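Local coordinates for protein CbsA (Xanthomonas oryzae pv. oryzae, PDB 5XYH) that probably hydrolyses cellulose as a family 6 glycoside hydrolase, releasing cellobiose from chain ends and so helping a rice pathogen degrade plant cell walls, at residues D94-D99 and S168-A173. Residues are numbered along the deposited sequence; the frame is centred on the assembly and turned at random.
Sequences DMPGRD and SGIYEA
Y171, in the first turn of helix 170-183, reaches across to the type II turn M95 to R98, and its hydroxyl gives a hydrogen bond to G97 O, with OH 2.7 Å from that oxygen. The acceptor lies in the plane of the ring at its edge, while the donor sits above the carbonyl plane, 38° out of it. P96 O lies at the C-H edge of the same ring, 3.2 Å from CE1 of Y171. G97 suits the turn because its positive phi is easy for glycine.

The tight apolar part is where M95 meets the ring obliquely: its CG lies 3.5 Å from Y171 CE1. With CG anti to the backbone N (chi1 -175°) and the chain bent at chi2 and chi3, the thioether folds back to the helix, bringing CE 3.5 Å from Y171 O. The sulfur makes an oblique Met-aromatic contact, SD standing 4.8 Å from the Y171 ring centroid. An unbranched thioether can bend this way, and its polarisable sulfur suits an aromatic neighbour.

P96 and I170 meet more loosely, CB of the proline 3.9 Å from CG2 of the isoleucine; helix 113-131 adds Y119 against P96 and Q113 against I170. Beside the phenol sits one ordered water, which accepts from D99 N and donates weakly to Y171 OH. R98 and D99 point away from the helix, paired through NE and OD2, with R98 also bound to D52 O and D99 to Y93 OH.

The loop after strand 86-92 of the largely parallel sheet, consistent with the distorted family 6 barrel, is thus joined to a surrounding helix by apolar packing plus one strong phenol bond, beside a weak one with C100 N; its main-chain acceptor probably makes the contact sensitive to the turn's conformation.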
loop_
_atom_site.group_PDB
_atom_site.type_symbol
_atom_site.label_atom_id
_atom_site.label_comp_id
_atom_site.label_asym_id
_atom_site.label_seq_id
_atom_site.Cartn_x
_atom_site.Cartn_y
_atom_site.Cartn_z
ATOM N N ASP A 94 7.462 10.173 3.512
ATOM C CA ASP A 94 8.438 10.667 4.482
ATOM C C ASP A 94 7.810 11.611 5.510
ATOM O O ASP A 94 8.469 12.543 5.981
ATOM C CB ASP A 94 9.609 11.370 3.780
ATOM C CG ASP A 94 10.893 11.343 4.614
ATOM O OD1 ASP A 94 10.984 10.523 5.559
ATOM O OD2 ASP A 94 11.801 12.148 4.328
ATOM N N MET A 95 6.555 11.375 5.875
ATOM C CA MET A 95 5.871 12.205 6.861
ATOM C C MET A 95 6.725 12.380 8.120
ATOM O O MET A 95 7.325 11.412 8.602
ATOM C CB MET A 95 4.529 11.573 7.239
ATOM C CG MET A 95 3.696 12.441 8.162
ATOM S SD MET A 95 3.014 13.882 7.309
ATOM C CE MET A 95 1.668 13.100 6.418
ATOM N N PRO A 96 6.801 13.588 8.681
ATOM C CA PRO A 96 7.317 13.736 10.048
ATOM C C PRO A 96 6.559 12.830 11.011
ATOM O O PRO A 96 5.343 12.690 10.927
ATOM C CB PRO A 96 7.071 15.217 10.364
ATOM C CG PRO A 96 6.936 15.894 9.021
ATOM C CD PRO A 96 6.323 14.864 8.114
ATOM N N GLY A 97 7.292 12.200 11.927
ATOM C CA GLY A 97 6.667 11.245 12.832
ATOM C C GLY A 97 6.010 10.075 12.129
ATOM O O GLY A 97 4.951 9.602 12.570
ATOM N N ARG A 98 6.628 9.593 11.044
ATOM C CA ARG A 98 6.034 8.565 10.191
ATOM C C ARG A 98 5.652 7.333 11.000
ATOM O O ARG A 98 6.316 6.987 11.979
ATOM C CB ARG A 98 7.017 8.180 9.081
ATOM C CG ARG A 98 6.361 7.749 7.766
ATOM C CD ARG A 98 7.400 7.384 6.721
ATOM N NE ARG A 98 8.120 6.163 7.068
ATOM C CZ ARG A 98 9.245 5.773 6.489
ATOM N NH1 ARG A 98 9.778 6.501 5.524
ATOM N NH2 ARG A 98 9.841 4.657 6.877
ATOM N N ASP A 99 4.544 6.699 10.609
ATOM C CA ASP A 99 4.097 5.428 11.180
ATOM C C ASP A 99 3.915 5.523 12.698
ATOM O O ASP A 99 4.548 4.806 13.483
ATOM C CB ASP A 99 5.068 4.306 10.804
ATOM C CG ASP A 99 5.512 4.393 9.351
ATOM O OD1 ASP A 99 4.690 4.110 8.450
ATOM O OD2 ASP A 99 6.683 4.751 9.111
ATOM N N SER A 168 -0.831 18.151 17.068
ATOM C CA SER A 168 0.162 19.058 16.506
ATOM C C SER A 168 -0.258 19.610 15.150
ATOM O O SER A 168 0.323 20.600 14.695
ATOM C CB SER A 168 1.506 18.350 16.359
ATOM O OG SER A 168 1.447 17.391 15.306
ATOM N N GLY A 169 -1.222 18.979 14.484
ATOM C CA GLY A 169 -1.591 19.374 13.137
ATOM C C GLY A 169 -0.609 18.964 12.062
ATOM O O GLY A 169 -0.862 19.238 10.885
ATOM N N ILE A 170 0.475 18.264 12.413
ATOM C CA ILE A 170 1.581 18.095 11.473
ATOM C C ILE A 170 1.222 17.118 10.355
ATOM O O ILE A 170 1.551 17.363 9.190
ATOM C CB ILE A 170 2.862 17.680 12.218
ATOM C CG1 ILE A 170 3.326 18.844 13.107
ATOM C CG2 ILE A 170 3.947 17.309 11.228
ATOM C CD1 ILE A 170 4.575 18.541 13.966
ATOM N N TYR A 171 0.548 16.000 10.673
ATOM C CA TYR A 171 0.127 15.094 9.604
ATOM C C TYR A 171 -0.718 15.830 8.573
ATOM O O TYR A 171 -0.454 15.751 7.369
ATOM C CB TYR A 171 -0.662 13.907 10.157
ATOM C CG TYR A 171 0.166 12.716 10.569
ATOM C CD1 TYR A 171 1.514 12.847 10.879
ATOM C CD2 TYR A 171 -0.417 11.452 10.675
ATOM C CE1 TYR A 171 2.265 11.742 11.279
ATOM C CE2 TYR A 171 0.317 10.347 11.067
ATOM C CZ TYR A 171 1.652 10.494 11.375
ATOM O OH TYR A 171 2.370 9.393 11.763
ATOM N N GLU A 172 -1.728 16.576 9.036
ATOM C CA GLU A 172 -2.610 17.293 8.122
ATOM C C GLU A 172 -1.853 18.371 7.360
ATOM O O GLU A 172 -2.126 18.603 6.176
ATOM C CB GLU A 172 -3.789 17.893 8.893
ATOM C CG GLU A 172 -4.698 16.828 9.481
ATOM C CD GLU A 172 -5.654 17.363 10.530
ATOM O OE1 GLU A 172 -6.775 17.766 10.155
ATOM O OE2 GLU A 172 -5.285 17.359 11.737
ATOM N N ALA A 173 -0.890 19.029 8.020
ATOM C CA ALA A 173 -0.103 20.053 7.338
ATOM C C ALA A 173 0.785 19.437 6.271
ATOM O O ALA A 173 0.918 19.993 5.178
ATOM C CB ALA A 173 0.739 20.845 8.339
HETATM O O HOH W 1 2.830 8.126 8.690
#